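Local coordinates for 2-nitropropane dioxygenase (Streptomyces ansochromogenes, PDB 3BW2), which binds flavin mononucleotide in a TIM barrel and probably uses molecular oxygen to oxidise and denitrify alkyl nitronates such as propionate 3-nitronate, at residues R184-S187 with E188-G191; L196-L199 with L200-R204; A239-T243 with D244-A248. All coordinates share one frame; numbering follows the deposited sequence.

Overall arrangement
The three contacts illustrate how local bonding fits helix and loop segments into a TIM barrel, and they follow one another along the chain. Interaction 1 lies in the loop after strand 178-179, interaction 2 on helix 196-206 that this loop leads into, and interaction 3 on helix 238-241, just past barrel strand 233-236, and the loop that follows. Centres of interactions 1 and 2 are about 19 Å apart, and both meet the second subunit. Interaction 3 lies about 30 Å from interaction 1 and 27 Å from interaction 2, centre to centre; it touches the bound FMN, and no second-subunit residue reaches it. The first two contacts thus lie beside the second subunit, interaction 2 also against the barrel strands, and the third borders the cofactor pocket.

Interaction 1 of 3, residues R184-S187 with E188-G191; sequences RDSS and EDDG
Asp189 folds its carboxylate back over the chain before it, toward Arg184, Asp185 and Ser186. Two direct bonds join Asp189 to Ser186 in opposite senses. Ser186 N donates to Asp189 OD2 at 3.2 Å, approaching from above the carboxylate plane, 40° out of it, while Asp189 N donates to Ser186 O at 2.9 Å. With CG anti to its own carbonyl carbon (chi1 -67°), Asp189 keeps the carboxylate on the side of its backbone N, where that amide is engaged as well. A further backbone bond, Asp190 N to Ser187 O at 3.1 Å, carries the turn onward.

Water-mediated bonds extend the grip. One water donates to both Asp185 OD1 and Asp189 OD2, each at 2.7 Å, and so bridges two carboxylate oxygens that lie 4.0 Å apart. A second water links Arg184 O to Asp189 OD1.

Charge is shared out beyond the turn: Arg268 forms salt bridges with Asp185 and Asp190, which is likely to ease the crowding of carboxylates. Arg265 of the second subunit donates a hydrogen bond to Glu188 O. The arrangement is that of a short 3-10 turn in which the amide of the residue just before it is held by an aspartate three residues on, in a surface loop at the dimer interface.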
ATOM      1  N   ARG A 184     -12.120  11.679  -9.240  1.00 23.92           N
ATOM      2  CA  ARG A 184     -13.093  12.454  -8.481  1.00 27.57           C
ATOM      3  C   ARG A 184     -12.742  12.291  -7.006  1.00 27.49           C
ATOM      4  O   ARG A 184     -12.448  11.184  -6.559  1.00 27.33           O
ATOM      5  CB  ARG A 184     -14.511  11.939  -8.736  1.00 31.39           C
ATOM      6  CG  ARG A 184     -15.175  12.521  -9.973  1.00 38.37           C
ATOM      7  CD  ARG A 184     -16.528  11.865 -10.231  1.00 44.03           C
ATOM      8  NE  ARG A 184     -17.366  11.832  -9.033  1.00 49.00           N
ATOM      9  CZ  ARG A 184     -17.866  12.907  -8.430  1.00 52.00           C
ATOM     10  NH1 ARG A 184     -17.620  14.120  -8.911  1.00 52.86           N
ATOM     11  NH2 ARG A 184     -18.615  12.768  -7.340  1.00 53.77           N
ATOM     12  N   ASP A 185     -12.760  13.388  -6.253  1.00 27.91           N
ATOM     13  CA  ASP A 185     -12.428  13.323  -4.834  1.00 28.39           C
ATOM     14  C   ASP A 185     -13.651  13.393  -3.936  1.00 30.29           C
ATOM     15  O   ASP A 185     -14.495  14.272  -4.090  1.00 29.96           O
ATOM     16  CB  ASP A 185     -11.464  14.453  -4.451  1.00 26.48           C
ATOM     17  CG  ASP A 185     -11.145  14.470  -2.958  1.00 26.16           C
ATOM     18  OD1 ASP A 185     -10.882  13.387  -2.393  1.00 24.40           O
ATOM     19  OD2 ASP A 185     -11.149  15.562  -2.349  1.00 27.16           O
ATOM     20  N   SER A 186     -13.735  12.459  -2.995  1.00 33.25           N
ATOM     21  CA  SER A 186     -14.838  12.416  -2.041  1.00 35.98           C
ATOM     22  C   SER A 186     -14.357  11.804  -0.732  1.00 37.39           C
ATOM     23  O   SER A 186     -13.378  11.053  -0.702  1.00 36.68           O
ATOM     24  CB  SER A 186     -16.002  11.589  -2.590  1.00 36.44           C
ATOM     25  OG  SER A 186     -15.613  10.242  -2.790  1.00 39.71           O
ATOM     26  N   SER A 187     -15.059  12.128   0.346  1.00 38.93           N
ATOM     27  CA  SER A 187     -14.725  11.623   1.669  1.00 41.87           C
ATOM     28  C   SER A 187     -14.576  10.105   1.683  1.00 41.82           C
ATOM     29  O   SER A 187     -13.849   9.559   2.512  1.00 41.70           O
ATOM     30  CB  SER A 187     -15.808  12.035   2.664  1.00 43.03           C
ATOM     31  OG  SER A 187     -17.061  11.497   2.274  1.00 46.36           O
ATOM     32  N   GLU A 188     -15.263   9.425   0.767  1.00 42.35           N
ATOM     33  CA  GLU A 188     -15.195   7.967   0.703  1.00 43.55           C
ATOM     34  C   GLU A 188     -13.815   7.429   0.330  1.00 42.76           C
ATOM     35  O   GLU A 188     -13.453   6.321   0.722  1.00 42.67           O
ATOM     36  CB  GLU A 188     -16.229   7.423  -0.284  1.00 47.21           C
ATOM     37  CG  GLU A 188     -17.669   7.584   0.170  1.00 51.67           C
ATOM     38  CD  GLU A 188     -18.619   6.677  -0.595  1.00 55.31           C
ATOM     39  OE1 GLU A 188     -18.739   6.834  -1.831  1.00 57.33           O
ATOM     40  OE2 GLU A 188     -19.240   5.798   0.042  1.00 56.58           O
ATOM     41  N   ASP A 189     -13.047   8.203  -0.429  1.00 41.21           N
ATOM     42  CA  ASP A 189     -11.709   7.766  -0.819  1.00 39.06           C
ATOM     43  C   ASP A 189     -10.815   7.661   0.413  1.00 37.34           C
ATOM     44  O   ASP A 189      -9.763   7.016   0.383  1.00 37.05           O
ATOM     45  CB  ASP A 189     -11.090   8.745  -1.822  1.00 39.57           C
ATOM     46  CG  ASP A 189     -11.804   8.739  -3.161  1.00 40.48           C
ATOM     47  OD1 ASP A 189     -12.149   7.640  -3.650  1.00 40.75           O
ATOM     48  OD2 ASP A 189     -12.007   9.832  -3.733  1.00 39.79           O
ATOM     49  N   ASP A 190     -11.245   8.301   1.496  1.00 35.24           N
ATOM     50  CA  ASP A 190     -10.496   8.290   2.744  1.00 33.32           C
ATOM     51  C   ASP A 190     -10.379   6.867   3.274  1.00 32.19           C
ATOM     52  O   ASP A 190     -11.376   6.269   3.680  1.00 30.81           O
ATOM     53  CB  ASP A 190     -11.197   9.171   3.783  1.00 35.09           C
ATOM     54  CG  ASP A 190     -11.148  10.654   3.432  1.00 36.45           C
ATOM     55  OD1 ASP A 190     -10.872  10.994   2.258  1.00 35.46           O
ATOM     56  OD2 ASP A 190     -11.395  11.480   4.335  1.00 36.39           O
ATOM     57  N   GLY A 191      -9.163   6.330   3.260  1.00 30.63           N
ATOM     58  CA  GLY A 191      -8.936   4.985   3.758  1.00 30.26           C
ATOM     59  C   GLY A 191      -9.188   3.893   2.738  1.00 30.45           C
ATOM     60  O   GLY A 191      -9.185   2.709   3.077  1.00 30.74           O
TER
HETATM   61  O   HOH W   1     -13.321   8.519  -6.173  1.00 42.55           O
HETATM   62  O   HOH W   2      -9.712  11.316  -3.663  1.00 20.17           O

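Interaction 2 of 3, residues L196-L199 with L200-R204; sequences LLSL and LAQVR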
ATOM      1  N   LEU A 196       0.330  -0.312  -4.074  1.00 15.07           N
ATOM      2  CA  LEU A 196       0.762  -0.460  -5.464  1.00 17.12           C
ATOM      3  C   LEU A 196       0.822  -1.892  -5.994  1.00 18.09           C
ATOM      4  O   LEU A 196       0.343  -2.164  -7.095  1.00 18.43           O
ATOM      5  CB  LEU A 196       2.130   0.205  -5.679  1.00 15.40           C
ATOM      6  CG  LEU A 196       2.665   0.159  -7.118  1.00 14.60           C
ATOM      7  CD1 LEU A 196       1.669   0.842  -8.075  1.00 14.35           C
ATOM      8  CD2 LEU A 196       4.023   0.858  -7.179  1.00 13.61           C
ATOM      9  N   LEU A 197       1.417  -2.808  -5.231  1.00 17.62           N
ATOM     10  CA  LEU A 197       1.536  -4.191  -5.688  1.00 19.48           C
ATOM     11  C   LEU A 197       0.170  -4.811  -5.975  1.00 19.41           C
ATOM     12  O   LEU A 197       0.020  -5.627  -6.889  1.00 19.01           O
ATOM     13  CB  LEU A 197       2.291  -5.039  -4.655  1.00 20.62           C
ATOM     14  CG  LEU A 197       2.543  -6.506  -5.027  1.00 23.25           C
ATOM     15  CD1 LEU A 197       3.274  -6.590  -6.360  1.00 23.68           C
ATOM     16  CD2 LEU A 197       3.361  -7.178  -3.932  1.00 24.57           C
ATOM     17  N   SER A 198      -0.828  -4.419  -5.195  1.00 18.73           N
ATOM     18  CA  SER A 198      -2.166  -4.945  -5.389  1.00 19.83           C
ATOM     19  C   SER A 198      -2.842  -4.212  -6.553  1.00 18.87           C
ATOM     20  O   SER A 198      -3.450  -4.835  -7.425  1.00 18.07           O
ATOM     21  CB  SER A 198      -2.978  -4.785  -4.104  1.00 21.14           C
ATOM     22  OG  SER A 198      -4.238  -5.413  -4.230  1.00 26.21           O
ATOM     23  N   LEU A 199      -2.720  -2.889  -6.576  1.00 17.43           N
ATOM     24  CA  LEU A 199      -3.320  -2.098  -7.647  1.00 16.95           C
ATOM     25  C   LEU A 199      -2.776  -2.511  -9.015  1.00 19.11           C
ATOM     26  O   LEU A 199      -3.529  -2.630  -9.986  1.00 18.04           O
ATOM     27  CB  LEU A 199      -3.058  -0.601  -7.430  1.00 14.86           C
ATOM     28  CG  LEU A 199      -3.555   0.317  -8.558  1.00 13.54           C
ATOM     29  CD1 LEU A 199      -5.073   0.172  -8.719  1.00 12.36           C
ATOM     30  CD2 LEU A 199      -3.184   1.761  -8.252  1.00 11.70           C
ATOM     31  N   LEU A 200      -1.466  -2.719  -9.091  1.00 16.97           N
ATOM     32  CA  LEU A 200      -0.836  -3.110 -10.348  1.00 18.82           C
ATOM     33  C   LEU A 200      -1.431  -4.395 -10.919  1.00 18.81           C
ATOM     34  O   LEU A 200      -1.765  -4.459 -12.103  1.00 16.94           O
ATOM     35  CB  LEU A 200       0.673  -3.280 -10.157  1.00 19.22           C
ATOM     36  CG  LEU A 200       1.458  -3.750 -11.383  1.00 22.84           C
ATOM     37  CD1 LEU A 200       1.181  -2.831 -12.572  1.00 21.57           C
ATOM     38  CD2 LEU A 200       2.943  -3.763 -11.055  1.00 22.27           C
ATOM     39  N   ALA A 201      -1.569  -5.412 -10.074  1.00 17.80           N
ATOM     40  CA  ALA A 201      -2.119  -6.690 -10.513  1.00 18.09           C
ATOM     41  C   ALA A 201      -3.559  -6.538 -10.988  1.00 18.61           C
ATOM     42  O   ALA A 201      -3.949  -7.115 -12.004  1.00 18.60           O
ATOM     43  CB  ALA A 201      -2.043  -7.713  -9.377  1.00 18.39           C
ATOM     44  N   GLN A 202      -4.346  -5.758 -10.249  1.00 19.40           N
ATOM     45  CA  GLN A 202      -5.745  -5.528 -10.596  1.00 20.40           C
ATOM     46  C   GLN A 202      -5.863  -4.787 -11.929  1.00 21.23           C
ATOM     47  O   GLN A 202      -6.667  -5.154 -12.786  1.00 19.99           O
ATOM     48  CB  GLN A 202      -6.442  -4.709  -9.503  1.00 21.97           C
ATOM     49  CG  GLN A 202      -6.621  -5.420  -8.163  1.00 21.80           C
ATOM     50  CD  GLN A 202      -7.318  -4.537  -7.136  1.00 24.13           C
ATOM     51  OE1 GLN A 202      -8.448  -4.091  -7.345  1.00 28.10           O
ATOM     52  NE2 GLN A 202      -6.643  -4.276  -6.025  1.00 21.80           N
ATOM     53  N   VAL A 203      -5.065  -3.736 -12.096  1.00 19.62           N
ATOM     54  CA  VAL A 203      -5.092  -2.953 -13.322  1.00 19.89           C
ATOM     55  C   VAL A 203      -4.639  -3.793 -14.517  1.00 21.20           C
ATOM     56  O   VAL A 203      -5.236  -3.729 -15.589  1.00 19.72           O
ATOM     57  CB  VAL A 203      -4.200  -1.696 -13.201  1.00 18.48           C
ATOM     58  CG1 VAL A 203      -4.013  -1.043 -14.574  1.00 15.26           C
ATOM     59  CG2 VAL A 203      -4.837  -0.709 -12.231  1.00 17.42           C
ATOM     60  N   ARG A 204      -3.592  -4.588 -14.327  1.00 23.65           N
ATOM     61  CA  ARG A 204      -3.088  -5.430 -15.406  1.00 24.54           C
ATOM     62  C   ARG A 204      -4.164  -6.385 -15.938  1.00 24.10           C
ATOM     63  O   ARG A 204      -4.196  -6.679 -17.136  1.00 22.46           O
ATOM     64  CB  ARG A 204      -1.848  -6.213 -14.937  1.00 26.07           C
ATOM     65  CG  ARG A 204      -1.304  -7.241 -15.939  1.00 30.54           C
ATOM     66  CD  ARG A 204      -1.495  -6.806 -17.398  1.00 36.02           C
ATOM     67  NE  ARG A 204      -0.629  -5.708 -17.816  1.00 39.02           N
ATOM     68  CZ  ARG A 204      -1.005  -4.730 -18.640  1.00 40.46           C
ATOM     69  NH1 ARG A 204      -2.239  -4.696 -19.131  1.00 36.36           N
ATOM     70  NH2 ARG A 204      -0.136  -3.793 -18.993  1.00 40.41           N
TER
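Helix 196-206, an outer helix of the TIM barrel, carries a ladder of i to i+4 contacts in which Ser198 meets Gln202 and Leu199 meets Val203. The backbone supplies the rungs: Leu200 N donates to Leu196 O at 2.8 Å, Gln202 N to Ser198 O at 3.1 Å, and Val203 N to Leu199 O at 2.8 Å.

On one flank the polar pair adds a rung of its own. Gln202 NE2 donates to Ser198 OG at 3.2 Å, a bent bond with an N-H...O angle of 142°, and the hydroxyl lies close to the plane of the amide. The glutamine reaches back because its CG stands anti to its carbonyl carbon (chi1 -68°) and the chain is fully extended beyond it; on the way CG passes 3.3 Å from Ser198 O. Ser198 meets it with OG anti to the backbone N (chi1 -174°). Replacing Gln202 by an alanine would probably leave Ser198 OG without this donor and open a gap where the aliphatic stem lay against Ser198 O.

The apolar pair faces inward. Leu199 CD1 touches Val203 CG2 at 3.6 Å, the two side chains crossing at a slant, and Val203 CG2 also rests 3.2 Å from Leu199 O. Both side chains continue onto strand 168-172, at Ala171 and Val169, while Leu200 packs on Val211 of strand 211-214. The other face belongs to the dimer: Ser198 and Gln202 pack against Gly324 and Gln323 of the second subunit, and Leu197 O accepts from its Gln222. The pattern is that of the helix in a right-handed beta-alpha-beta crossover, between strands 168-172 and 211-214 of the barrel, with an apolar side on the strands and a second side on a partner subunit.

Interaction 3 of 3, residues A239-T243 with D244-A248; sequences AFLAT and DESGA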
ATOM      1  N   ALA A 239      12.063   9.895  -5.448  1.00 15.97           N
ATOM      2  CA  ALA A 239      13.454   9.522  -5.681  1.00 17.35           C
ATOM      3  C   ALA A 239      14.203  10.624  -6.446  1.00 18.10           C
ATOM      4  O   ALA A 239      15.381  10.866  -6.195  1.00 16.49           O
ATOM      5  CB  ALA A 239      13.527   8.202  -6.447  1.00 16.24           C
ATOM      6  N   PHE A 240      13.518  11.301  -7.366  1.00 16.06           N
ATOM      7  CA  PHE A 240      14.158  12.372  -8.134  1.00 18.70           C
ATOM      8  C   PHE A 240      14.049  13.742  -7.462  1.00 18.70           C
ATOM      9  O   PHE A 240      14.806  14.658  -7.781  1.00 17.53           O
ATOM     10  CB  PHE A 240      13.564  12.438  -9.543  1.00 16.99           C
ATOM     11  CG  PHE A 240      14.072  11.361 -10.453  1.00 19.42           C
ATOM     12  CD1 PHE A 240      15.373  11.412 -10.947  1.00 19.42           C
ATOM     13  CD2 PHE A 240      13.272  10.274 -10.781  1.00 19.21           C
ATOM     14  CE1 PHE A 240      15.874  10.393 -11.754  1.00 19.02           C
ATOM     15  CE2 PHE A 240      13.761   9.247 -11.588  1.00 20.25           C
ATOM     16  CZ  PHE A 240      15.071   9.309 -12.075  1.00 19.75           C
ATOM     17  N   LEU A 241      13.113  13.870  -6.528  1.00 19.51           N
ATOM     18  CA  LEU A 241      12.898  15.124  -5.801  1.00 21.41           C
ATOM     19  C   LEU A 241      14.165  15.507  -5.049  1.00 20.03           C
ATOM     20  O   LEU A 241      14.489  16.686  -4.894  1.00 17.47           O
ATOM     21  CB  LEU A 241      11.744  14.947  -4.805  1.00 22.01           C
ATOM     22  CG  LEU A 241      11.264  16.132  -3.963  1.00 24.38           C
ATOM     23  CD1 LEU A 241      10.738  17.229  -4.863  1.00 24.44           C
ATOM     24  CD2 LEU A 241      10.152  15.667  -3.036  1.00 26.08           C
ATOM     25  N   ALA A 242      14.885  14.484  -4.606  1.00 21.28           N
ATOM     26  CA  ALA A 242      16.110  14.648  -3.834  1.00 22.74           C
ATOM     27  C   ALA A 242      17.391  14.891  -4.640  1.00 22.54           C
ATOM     28  O   ALA A 242      18.436  15.186  -4.054  1.00 23.23           O
ATOM     29  CB  ALA A 242      16.299  13.423  -2.934  1.00 24.23           C
ATOM     30  N   THR A 243      17.321  14.769  -5.966  1.00 21.14           N
ATOM     31  CA  THR A 243      18.507  14.961  -6.801  1.00 19.02           C
ATOM     32  C   THR A 243      18.896  16.428  -6.950  1.00 18.62           C
ATOM     33  O   THR A 243      18.087  17.327  -6.711  1.00 18.98           O
ATOM     34  CB  THR A 243      18.325  14.326  -8.215  1.00 18.69           C
ATOM     35  OG1 THR A 243      17.246  14.961  -8.909  1.00 17.10           O
ATOM     36  CG2 THR A 243      18.031  12.842  -8.098  1.00 17.03           C
ATOM     37  N   ASP A 244      20.139  16.669  -7.349  1.00 18.58           N
ATOM     38  CA  ASP A 244      20.634  18.032  -7.499  1.00 20.16           C
ATOM     39  C   ASP A 244      19.864  18.883  -8.504  1.00 20.06           C
ATOM     40  O   ASP A 244      19.625  20.058  -8.249  1.00 21.42           O
ATOM     41  CB  ASP A 244      22.125  18.019  -7.856  1.00 20.50           C
ATOM     42  CG  ASP A 244      22.978  17.396  -6.759  1.00 22.03           C
ATOM     43  OD1 ASP A 244      22.544  17.432  -5.591  1.00 23.34           O
ATOM     44  OD2 ASP A 244      24.081  16.884  -7.051  1.00 20.32           O
ATOM     45  N   GLU A 245      19.465  18.297  -9.633  1.00 19.71           N
ATOM     46  CA  GLU A 245      18.723  19.042 -10.655  1.00 19.97           C
ATOM     47  C   GLU A 245      17.313  19.416 -10.215  1.00 19.81           C
ATOM     48  O   GLU A 245      16.691  20.307 -10.805  1.00 18.83           O
ATOM     49  CB  GLU A 245      18.637  18.248 -11.969  1.00 18.85           C
ATOM     50  CG  GLU A 245      19.962  18.096 -12.706  1.00 21.70           C
ATOM     51  CD  GLU A 245      20.832  16.986 -12.148  1.00 23.10           C
ATOM     52  OE1 GLU A 245      20.469  16.393 -11.105  1.00 18.97           O
ATOM     53  OE2 GLU A 245      21.885  16.708 -12.761  1.00 24.47           O
ATOM     54  N   SER A 246      16.805  18.730  -9.195  1.00 18.57           N
ATOM     55  CA  SER A 246      15.471  19.016  -8.682  1.00 17.34           C
ATOM     56  C   SER A 246      15.419  20.429  -8.137  1.00 18.73           C
ATOM     57  O   SER A 246      16.339  20.871  -7.444  1.00 17.74           O
ATOM     58  CB  SER A 246      15.093  18.044  -7.564  1.00 17.05           C
ATOM     59  OG  SER A 246      13.970  18.536  -6.857  1.00 14.67           O
ATOM     60  N   GLY A 247      14.333  21.132  -8.438  1.00 17.27           N
ATOM     61  CA  GLY A 247      14.201  22.495  -7.966  1.00 17.78           C
ATOM     62  C   GLY A 247      13.455  22.601  -6.653  1.00 17.32           C
ATOM     63  O   GLY A 247      13.054  23.693  -6.259  1.00 18.89           O
ATOM     64  N   ALA A 248      13.261  21.473  -5.976  1.00 17.61           N
ATOM     65  CA  ALA A 248      12.560  21.471  -4.697  1.00 17.95           C
ATOM     66  C   ALA A 248      13.363  22.279  -3.685  1.00 18.21           C
ATOM     67  O   ALA A 248      14.587  22.214  -3.670  1.00 17.82           O
ATOM     68  CB  ALA A 248      12.378  20.043  -4.195  1.00 17.56           C
TER
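Phe240 and Ser246 meet through a flat peptide group rather than the aromatic ring: Ser246 CB comes to 3.4 Å from Phe240 O. The ring itself is turned into the space between helices 25-33 and 333-350, where it packs on Val31, Leu336 and Val337. The other flat groups here are carbonyls, and their donors approach from different heights. Thr243 OG1 bonds to Phe240 O at 2.7 Å, tilted only 15° from the carbonyl plane, and the same oxygen accepts from Thr243 N. Ser246 OG donates to Leu241 O, also at 2.7 Å, tilted 30°. Ser246 N, by contrast, sits well above the carbonyl plane of Thr243 and bonds to Thr243 O at 3.1 Å in closing a type I beta turn from Thr243 to Ser246.

The serine hydroxyl is used twice. With OG anti to its backbone N (chi1 165°) it turns back toward Leu241, and it accepts from Ala248 N at 3.1 Å, forming an ST turn; one bond is given and one received, which fixes its rotation.

Apolar packing completes the contact. Leu241 CD1 presses on Ala248 CB at 3.3 Å, tighter than usual for two carbons, and Leu241 also touches the FMN. Glu245, bent at its second torsion, brings OE1 to 4.1 Å from Thr243 CB, but its polar partner is Ala333 N, at the start of helix 333-350, a helix start whose dipole is likely to steady its negative charge.

Chemically, then, the carbonyls of Phe240 and Leu241 are supplied with donors by two hydroxyls and the amide of Thr243, while Ser246 N serves Thr243 O, so these buried polar atoms stay bonded as the chain turns toward Ala248 and Leu241 remains packed beside the cofactor.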